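Local coordinates for protein CELL division inhibitor (Pyrococcus furiosus, PDB 1G3Q) that binds ADP and magnesium and probably hydrolyses ATP, as a MinD-type P-loop ATPase thought to act in placing the cell division site, at residues Leu193-Glu205 with Lys217-Leu229. Sequence-based numbering, arbitrary orientation.
Sequences LLAVIPEDPAIRE and KPESKGAKAFVKL. With ADP (adenosine-5'-diphosphate), chain C.
I197 lays CD1 almost centrally over one face of the F226 ring, a CH-pi contact 3.9 Å from the centroid. I197 CD1 also reaches A225 CB at 3.6 Å, while chi1 of -53° sets CG2 anti to the backbone N and against ring atom CE1. Small side chains suit the close approach of the axes, 7.4 Å: A225 CB lies against P198 CD, and A195 CB meets L229 CD1 at 3.6 Å. G222 fits where any CB would collide with I203 CG1. Strand 193-198, an outermost strand of the sheet in this alpha-beta-alpha P-loop fold, runs nearly antiparallel to helix 221-229, and F226 also touches T18 and V19 of helix 16-29. The strand end and the turn into the next helix also bind adenine: P198 O accepts from ADP N6, D200 N donates to ADP N1 at 2.8 Å, and I203 packs on the base from that helix. Among the polar contacts, D200 divides its carboxylate between two helix starts. OD1 N-caps its own helix through A202 N, met from above the carboxylate plane, whereas D200 OD2 uses its anti lone pair for G222 N at 2.9 Å. Were D200 replaced by alanine, the A202 and G222 amides would probably lose these acceptors, and the adenine-binding turn could shift. Farther out, E205 stretches its extended chain to K217, whose NZ forms a salt bridge with E205 OE1 at 3.0 Å.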
ATOM      1  N   LEU A 193      -4.228   6.875  15.186  1.00 30.17           N
ATOM      2  CA  LEU A 193      -3.027   6.067  15.021  1.00 29.17           C
ATOM      3  C   LEU A 193      -3.532   4.629  14.992  1.00 28.19           C
ATOM      4  O   LEU A 193      -3.977   4.103  16.010  1.00 27.87           O
ATOM      5  CB  LEU A 193      -2.079   6.266  16.206  1.00 29.45           C
ATOM      6  CG  LEU A 193      -0.865   5.334  16.276  1.00 29.81           C
ATOM      7  CD1 LEU A 193      -0.026   5.476  15.013  1.00 30.08           C
ATOM      8  CD2 LEU A 193      -0.037   5.667  17.504  1.00 30.05           C
ATOM      9  N   LEU A 194      -3.476   3.999  13.824  1.00 27.07           N
ATOM     10  CA  LEU A 194      -3.967   2.632  13.685  1.00 25.96           C
ATOM     11  C   LEU A 194      -2.948   1.559  14.038  1.00 25.29           C
ATOM     12  O   LEU A 194      -3.321   0.444  14.402  1.00 25.03           O
ATOM     13  CB  LEU A 194      -4.478   2.405  12.264  1.00 25.76           C
ATOM     14  CG  LEU A 194      -5.572   3.378  11.818  1.00 26.00           C
ATOM     15  CD1 LEU A 194      -6.069   2.978  10.444  1.00 25.59           C
ATOM     16  CD2 LEU A 194      -6.719   3.369  12.823  1.00 25.66           C
ATOM     17  N   ALA A 195      -1.666   1.888  13.932  1.00 24.15           N
ATOM     18  CA  ALA A 195      -0.635   0.917  14.253  1.00 23.38           C
ATOM     19  C   ALA A 195       0.762   1.496  14.227  1.00 22.72           C
ATOM     20  O   ALA A 195       1.061   2.414  13.460  1.00 22.57           O
ATOM     21  CB  ALA A 195      -0.712  -0.266  13.286  1.00 23.59           C
ATOM     22  N   VAL A 196       1.610   0.951  15.090  1.00 21.64           N
ATOM     23  CA  VAL A 196       2.999   1.355  15.160  1.00 21.15           C
ATOM     24  C   VAL A 196       3.774   0.145  14.664  1.00 20.84           C
ATOM     25  O   VAL A 196       3.709  -0.928  15.265  1.00 20.81           O
ATOM     26  CB  VAL A 196       3.440   1.672  16.609  1.00 21.65           C
ATOM     27  CG1 VAL A 196       4.910   2.054  16.630  1.00 21.46           C
ATOM     28  CG2 VAL A 196       2.601   2.810  17.176  1.00 21.40           C
ATOM     29  N   ILE A 197       4.469   0.306  13.546  1.00 20.30           N
ATOM     30  CA  ILE A 197       5.274  -0.778  12.991  1.00 19.91           C
ATOM     31  C   ILE A 197       6.708  -0.435  13.372  1.00 19.70           C
ATOM     32  O   ILE A 197       7.268   0.562  12.912  1.00 19.23           O
ATOM     33  CB  ILE A 197       5.162  -0.854  11.451  1.00 19.71           C
ATOM     34  CG1 ILE A 197       3.692  -0.928  11.025  1.00 19.97           C
ATOM     35  CG2 ILE A 197       5.918  -2.084  10.938  1.00 20.07           C
ATOM     36  CD1 ILE A 197       2.947  -2.161  11.527  1.00 19.82           C
ATOM     37  N   PRO A 198       7.323  -1.255  14.228  1.00 19.82           N
ATOM     38  CA  PRO A 198       8.697  -0.978  14.642  1.00 19.73           C
ATOM     39  C   PRO A 198       9.737  -1.198  13.555  1.00 19.78           C
ATOM     40  O   PRO A 198       9.496  -1.922  12.586  1.00 19.87           O
ATOM     41  CB  PRO A 198       8.890  -1.935  15.813  1.00 20.10           C
ATOM     42  CG  PRO A 198       8.099  -3.136  15.368  1.00 20.06           C
ATOM     43  CD  PRO A 198       6.827  -2.504  14.839  1.00 19.63           C
ATOM     44  N   GLU A 199      10.883  -0.542  13.710  1.00 19.78           N
ATOM     45  CA  GLU A 199      11.993  -0.720  12.783  1.00 19.69           C
ATOM     46  C   GLU A 199      12.367  -2.157  13.115  1.00 19.53           C
ATOM     47  O   GLU A 199      12.627  -2.481  14.278  1.00 18.97           O
ATOM     48  CB  GLU A 199      13.142   0.227  13.142  1.00 21.01           C
ATOM     49  CG  GLU A 199      14.364   0.156  12.228  1.00 21.75           C
ATOM     50  CD  GLU A 199      14.038   0.483  10.784  1.00 22.40           C
ATOM     51  OE1 GLU A 199      13.047   1.201  10.542  1.00 23.66           O
ATOM     52  OE2 GLU A 199      14.780   0.035   9.887  1.00 22.94           O
ATOM     53  N   ASP A 200      12.374  -3.029  12.114  1.00 18.70           N
ATOM     54  CA  ASP A 200      12.671  -4.432  12.369  1.00 17.90           C
ATOM     55  C   ASP A 200      13.376  -5.088  11.187  1.00 17.11           C
ATOM     56  O   ASP A 200      12.819  -5.172  10.095  1.00 16.52           O
ATOM     57  CB  ASP A 200      11.359  -5.167  12.662  1.00 17.88           C
ATOM     58  CG  ASP A 200      11.565  -6.595  13.134  1.00 18.65           C
ATOM     59  OD1 ASP A 200      12.691  -7.122  13.022  1.00 19.11           O
ATOM     60  OD2 ASP A 200      10.582  -7.198  13.614  1.00 18.90           O
ATOM     61  N   PRO A 201      14.615  -5.558  11.392  1.00 16.68           N
ATOM     62  CA  PRO A 201      15.371  -6.214  10.320  1.00 16.51           C
ATOM     63  C   PRO A 201      14.555  -7.318   9.636  1.00 15.89           C
ATOM     64  O   PRO A 201      14.743  -7.591   8.453  1.00 15.70           O
ATOM     65  CB  PRO A 201      16.589  -6.765  11.054  1.00 16.60           C
ATOM     66  CG  PRO A 201      16.839  -5.701  12.093  1.00 17.53           C
ATOM     67  CD  PRO A 201      15.437  -5.424  12.610  1.00 17.24           C
ATOM     68  N   ALA A 202      13.645  -7.945  10.382  1.00 15.51           N
ATOM     69  CA  ALA A 202      12.812  -9.015   9.827  1.00 14.76           C
ATOM     70  C   ALA A 202      11.972  -8.529   8.650  1.00 14.60           C
ATOM     71  O   ALA A 202      11.714  -9.277   7.698  1.00 14.01           O
ATOM     72  CB  ALA A 202      11.906  -9.587  10.906  1.00 15.08           C
ATOM     73  N   ILE A 203      11.533  -7.276   8.719  1.00 14.19           N
ATOM     74  CA  ILE A 203      10.725  -6.702   7.653  1.00 14.02           C
ATOM     75  C   ILE A 203      11.571  -6.554   6.385  1.00 14.49           C
ATOM     76  O   ILE A 203      11.131  -6.901   5.288  1.00 13.49           O
ATOM     77  CB  ILE A 203      10.142  -5.332   8.089  1.00 14.07           C
ATOM     78  CG1 ILE A 203       9.030  -5.558   9.121  1.00 14.28           C
ATOM     79  CG2 ILE A 203       9.611  -4.576   6.882  1.00 13.90           C
ATOM     80  CD1 ILE A 203       8.427  -4.272   9.709  1.00 15.05           C
ATOM     81  N   ARG A 204      12.789  -6.046   6.549  1.00 14.96           N
ATOM     82  CA  ARG A 204      13.709  -5.875   5.425  1.00 15.96           C
ATOM     83  C   ARG A 204      14.038  -7.250   4.844  1.00 15.32           C
ATOM     84  O   ARG A 204      14.127  -7.422   3.627  1.00 14.77           O
ATOM     85  CB  ARG A 204      14.994  -5.180   5.899  1.00 17.38           C
ATOM     86  CG  ARG A 204      16.142  -5.156   4.883  1.00 20.45           C
ATOM     87  CD  ARG A 204      15.780  -4.424   3.592  1.00 22.67           C
ATOM     88  NE  ARG A 204      16.918  -4.347   2.674  1.00 24.71           N
ATOM     89  CZ  ARG A 204      16.832  -3.992   1.395  1.00 25.40           C
ATOM     90  NH1 ARG A 204      17.925  -3.953   0.642  1.00 26.12           N
ATOM     91  NH2 ARG A 204      15.656  -3.682   0.861  1.00 26.04           N
ATOM     92  N   GLU A 205      14.208  -8.234   5.720  1.00 14.83           N
ATOM     93  CA  GLU A 205      14.521  -9.580   5.267  1.00 14.41           C
ATOM     94  C   GLU A 205      13.384 -10.108   4.393  1.00 14.44           C
ATOM     95  O   GLU A 205      13.626 -10.719   3.351  1.00 13.72           O
ATOM     96  CB  GLU A 205      14.740 -10.517   6.457  1.00 14.27           C
ATOM     97  CG  GLU A 205      15.396 -11.832   6.056  1.00 14.22           C
ATOM     98  CD  GLU A 205      15.689 -12.746   7.235  1.00 14.10           C
ATOM     99  OE1 GLU A 205      15.762 -12.253   8.385  1.00 14.07           O
ATOM    100  OE2 GLU A 205      15.863 -13.961   7.004  1.00 13.65           O
ATOM    101  N   LYS A 217       8.475 -14.457   8.787  1.00 14.28           N
ATOM    102  CA  LYS A 217       8.952 -14.532  10.173  1.00 14.79           C
ATOM    103  C   LYS A 217       7.797 -14.083  11.071  1.00 15.16           C
ATOM    104  O   LYS A 217       7.799 -12.976  11.613  1.00 15.64           O
ATOM    105  CB  LYS A 217      10.187 -13.639  10.347  1.00 14.27           C
ATOM    106  CG  LYS A 217      11.318 -14.015   9.382  1.00 15.13           C
ATOM    107  CD  LYS A 217      12.598 -13.215   9.605  1.00 14.45           C
ATOM    108  CE  LYS A 217      13.224 -13.536  10.951  1.00 14.88           C
ATOM    109  NZ  LYS A 217      14.591 -12.965  11.068  1.00 14.99           N
ATOM    110  N   PRO A 218       6.801 -14.965  11.249  1.00 15.46           N
ATOM    111  CA  PRO A 218       5.590 -14.754  12.045  1.00 16.08           C
ATOM    112  C   PRO A 218       5.704 -14.367  13.520  1.00 16.40           C
ATOM    113  O   PRO A 218       4.735 -13.876  14.093  1.00 16.46           O
ATOM    114  CB  PRO A 218       4.821 -16.058  11.841  1.00 15.73           C
ATOM    115  CG  PRO A 218       5.905 -17.057  11.737  1.00 15.93           C
ATOM    116  CD  PRO A 218       6.889 -16.374  10.819  1.00 15.44           C
ATOM    117  N   GLU A 219       6.860 -14.581  14.140  1.00 16.26           N
ATOM    118  CA  GLU A 219       7.017 -14.225  15.549  1.00 16.47           C
ATOM    119  C   GLU A 219       7.800 -12.929  15.753  1.00 16.22           C
ATOM    120  O   GLU A 219       8.033 -12.512  16.885  1.00 15.47           O
ATOM    121  CB  GLU A 219       7.698 -15.362  16.323  1.00 17.31           C
ATOM    122  CG  GLU A 219       6.833 -16.608  16.536  1.00 18.64           C
ATOM    123  CD  GLU A 219       5.611 -16.351  17.415  1.00 20.50           C
ATOM    124  OE1 GLU A 219       5.673 -15.457  18.285  1.00 21.06           O
ATOM    125  OE2 GLU A 219       4.591 -17.059  17.248  1.00 21.13           O
ATOM    126  N   SER A 220       8.213 -12.296  14.659  1.00 16.03           N
ATOM    127  CA  SER A 220       8.948 -11.037  14.760  1.00 16.10           C
ATOM    128  C   SER A 220       8.005  -9.921  15.203  1.00 16.42           C
ATOM    129  O   SER A 220       6.795 -10.014  15.005  1.00 16.01           O
ATOM    130  CB  SER A 220       9.561 -10.664  13.409  1.00 16.29           C
ATOM    131  OG  SER A 220       8.554 -10.444  12.437  1.00 15.98           O
ATOM    132  N   LYS A 221       8.560  -8.868  15.795  1.00 16.77           N
ATOM    133  CA  LYS A 221       7.755  -7.740  16.251  1.00 17.69           C
ATOM    134  C   LYS A 221       7.024  -7.102  15.071  1.00 17.32           C
ATOM    135  O   LYS A 221       5.868  -6.693  15.187  1.00 17.45           O
ATOM    136  CB  LYS A 221       8.639  -6.686  16.930  1.00 18.47           C
ATOM    137  CG  LYS A 221       9.314  -7.141  18.216  1.00 20.81           C
ATOM    138  CD  LYS A 221       9.937  -5.945  18.935  1.00 22.28           C
ATOM    139  CE  LYS A 221      10.570  -6.348  20.258  1.00 23.59           C
ATOM    140  NZ  LYS A 221      11.778  -7.189  20.049  1.00 24.98           N
ATOM    141  N   GLY A 222       7.704  -7.021  13.932  1.00 17.24           N
ATOM    142  CA  GLY A 222       7.098  -6.441  12.748  1.00 15.73           C
ATOM    143  C   GLY A 222       5.897  -7.239  12.277  1.00 15.57           C
ATOM    144  O   GLY A 222       4.851  -6.670  11.954  1.00 14.72           O
ATOM    145  N   ALA A 223       6.043  -8.562  12.239  1.00 14.91           N
ATOM    146  CA  ALA A 223       4.962  -9.436  11.804  1.00 15.65           C
ATOM    147  C   ALA A 223       3.746  -9.259  12.703  1.00 15.93           C
ATOM    148  O   ALA A 223       2.628  -9.081  12.225  1.00 15.61           O
ATOM    149  CB  ALA A 223       5.418 -10.903  11.830  1.00 15.22           C
ATOM    150  N   LYS A 224       3.967  -9.311  14.011  1.00 16.28           N
ATOM    151  CA  LYS A 224       2.869  -9.167  14.958  1.00 17.35           C
ATOM    152  C   LYS A 224       2.158  -7.817  14.854  1.00 17.26           C
ATOM    153  O   LYS A 224       0.939  -7.750  14.990  1.00 17.40           O
ATOM    154  CB  LYS A 224       3.379  -9.410  16.381  1.00 18.50           C
ATOM    155  CG  LYS A 224       3.728 -10.874  16.637  1.00 20.05           C
ATOM    156  CD  LYS A 224       4.466 -11.081  17.954  1.00 22.70           C
ATOM    157  CE  LYS A 224       4.687 -12.568  18.212  1.00 24.26           C
ATOM    158  NZ  LYS A 224       5.569 -12.837  19.388  1.00 25.53           N
ATOM    159  N   ALA A 225       2.909  -6.747  14.606  1.00 17.25           N
ATOM    160  CA  ALA A 225       2.304  -5.425  14.476  1.00 17.37           C
ATOM    161  C   ALA A 225       1.398  -5.378  13.243  1.00 17.27           C
ATOM    162  O   ALA A 225       0.317  -4.785  13.280  1.00 16.21           O
ATOM    163  CB  ALA A 225       3.384  -4.354  14.383  1.00 17.53           C
ATOM    164  N   PHE A 226       1.828  -6.009  12.153  1.00 17.11           N
ATOM    165  CA  PHE A 226       1.012  -6.021  10.942  1.00 17.29           C
ATOM    166  C   PHE A 226      -0.264  -6.840  11.115  1.00 17.94           C
ATOM    167  O   PHE A 226      -1.299  -6.514  10.526  1.00 17.98           O
ATOM    168  CB  PHE A 226       1.818  -6.539   9.745  1.00 17.03           C
ATOM    169  CG  PHE A 226       2.628  -5.473   9.062  1.00 16.59           C
ATOM    170  CD1 PHE A 226       4.013  -5.558   8.999  1.00 16.72           C
ATOM    171  CD2 PHE A 226       1.998  -4.370   8.492  1.00 16.64           C
ATOM    172  CE1 PHE A 226       4.764  -4.561   8.380  1.00 16.29           C
ATOM    173  CE2 PHE A 226       2.735  -3.364   7.869  1.00 16.23           C
ATOM    174  CZ  PHE A 226       4.124  -3.460   7.813  1.00 16.69           C
ATOM    175  N   VAL A 227      -0.194  -7.904  11.910  1.00 18.24           N
ATOM    176  CA  VAL A 227      -1.374  -8.726  12.155  1.00 19.25           C
ATOM    177  C   VAL A 227      -2.395  -7.866  12.900  1.00 19.71           C
ATOM    178  O   VAL A 227      -3.586  -7.908  12.597  1.00 19.59           O
ATOM    179  CB  VAL A 227      -1.038  -9.977  13.001  1.00 19.51           C
ATOM    180  CG1 VAL A 227      -2.321 -10.700  13.399  1.00 19.75           C
ATOM    181  CG2 VAL A 227      -0.145 -10.922  12.199  1.00 19.53           C
ATOM    182  N   LYS A 228      -1.919  -7.079  13.864  1.00 20.12           N
ATOM    183  CA  LYS A 228      -2.793  -6.195  14.631  1.00 21.18           C
ATOM    184  C   LYS A 228      -3.373  -5.115  13.724  1.00 20.96           C
ATOM    185  O   LYS A 228      -4.544  -4.757  13.849  1.00 20.97           O
ATOM    186  CB  LYS A 228      -2.033  -5.547  15.792  1.00 22.55           C
ATOM    187  CG  LYS A 228      -1.648  -6.527  16.891  1.00 24.40           C
ATOM    188  CD  LYS A 228      -1.063  -5.815  18.101  1.00 26.69           C
ATOM    189  CE  LYS A 228      -0.701  -6.809  19.202  1.00 28.23           C
ATOM    190  NZ  LYS A 228      -0.226  -6.132  20.448  1.00 29.33           N
ATOM    191  N   LEU A 229      -2.558  -4.601  12.806  1.00 20.30           N
ATOM    192  CA  LEU A 229      -3.035  -3.583  11.876  1.00 20.19           C
ATOM    193  C   LEU A 229      -4.186  -4.148  11.046  1.00 20.29           C
ATOM    194  O   LEU A 229      -5.199  -3.480  10.839  1.00 20.01           O
ATOM    195  CB  LEU A 229      -1.914  -3.125  10.932  1.00 19.99           C
ATOM    196  CG  LEU A 229      -2.397  -2.144   9.849  1.00 20.31           C
ATOM    197  CD1 LEU A 229      -2.867  -0.847  10.512  1.00 20.08           C
ATOM    198  CD2 LEU A 229      -1.283  -1.853   8.853  1.00 20.23           C
TER
HETATM  199  PB  ADP C 238       8.157   2.975  -0.083  1.00 18.51           P
HETATM  200  O1B ADP C 238       9.026   3.702  -0.985  1.00 18.62           O
HETATM  201  O2B ADP C 238       7.448   3.918   0.797  1.00 17.61           O
HETATM  202  O3B ADP C 238       7.076   1.929  -0.778  1.00 17.20           O
HETATM  203  PA  ADP C 238       9.242   0.598   1.003  1.00 18.69           P
HETATM  204  O1A ADP C 238       9.796  -0.036  -0.143  1.00 17.45           O
HETATM  205  O2A ADP C 238       8.034  -0.021   1.479  1.00 18.14           O
HETATM  206  O3A ADP C 238       9.032   2.092   0.839  1.00 18.24           O
HETATM  207  O5' ADP C 238      10.282   0.482   2.083  1.00 17.70           O
HETATM  208  C5' ADP C 238      11.660   1.003   1.953  1.00 18.36           C
HETATM  209  C4' ADP C 238      12.664   0.064   2.519  1.00 18.67           C
HETATM  210  O4' ADP C 238      12.644   0.070   3.976  1.00 19.06           O
HETATM  211  C3' ADP C 238      12.462  -1.373   2.155  1.00 19.08           C
HETATM  212  O3' ADP C 238      13.699  -1.967   1.766  1.00 19.96           O
HETATM  213  C2' ADP C 238      11.934  -2.063   3.376  1.00 18.91           C
HETATM  214  O2' ADP C 238      12.312  -3.428   3.534  1.00 18.49           O
HETATM  215  C1' ADP C 238      12.432  -1.267   4.506  1.00 18.98           C
HETATM  216  N9  ADP C 238      11.446  -1.089   5.608  1.00 18.66           N
HETATM  217  C8  ADP C 238      10.142  -0.569   5.639  1.00 18.53           C
HETATM  218  N7  ADP C 238       9.562  -0.568   6.804  1.00 18.53           N
HETATM  219  C5  ADP C 238      10.517  -1.118   7.629  1.00 18.56           C
HETATM  220  C6  ADP C 238      10.528  -1.405   9.024  1.00 18.87           C
HETATM  221  N6  ADP C 238       9.458  -1.125   9.768  1.00 18.65           N
HETATM  222  N1  ADP C 238      11.677  -1.979   9.574  1.00 18.76           N
HETATM  223  C2  ADP C 238      12.762  -2.257   8.788  1.00 19.29           C
HETATM  224  N3  ADP C 238      12.835  -2.018   7.456  1.00 18.62           N
HETATM  225  C4  ADP C 238      11.682  -1.447   6.930  1.00 18.86           C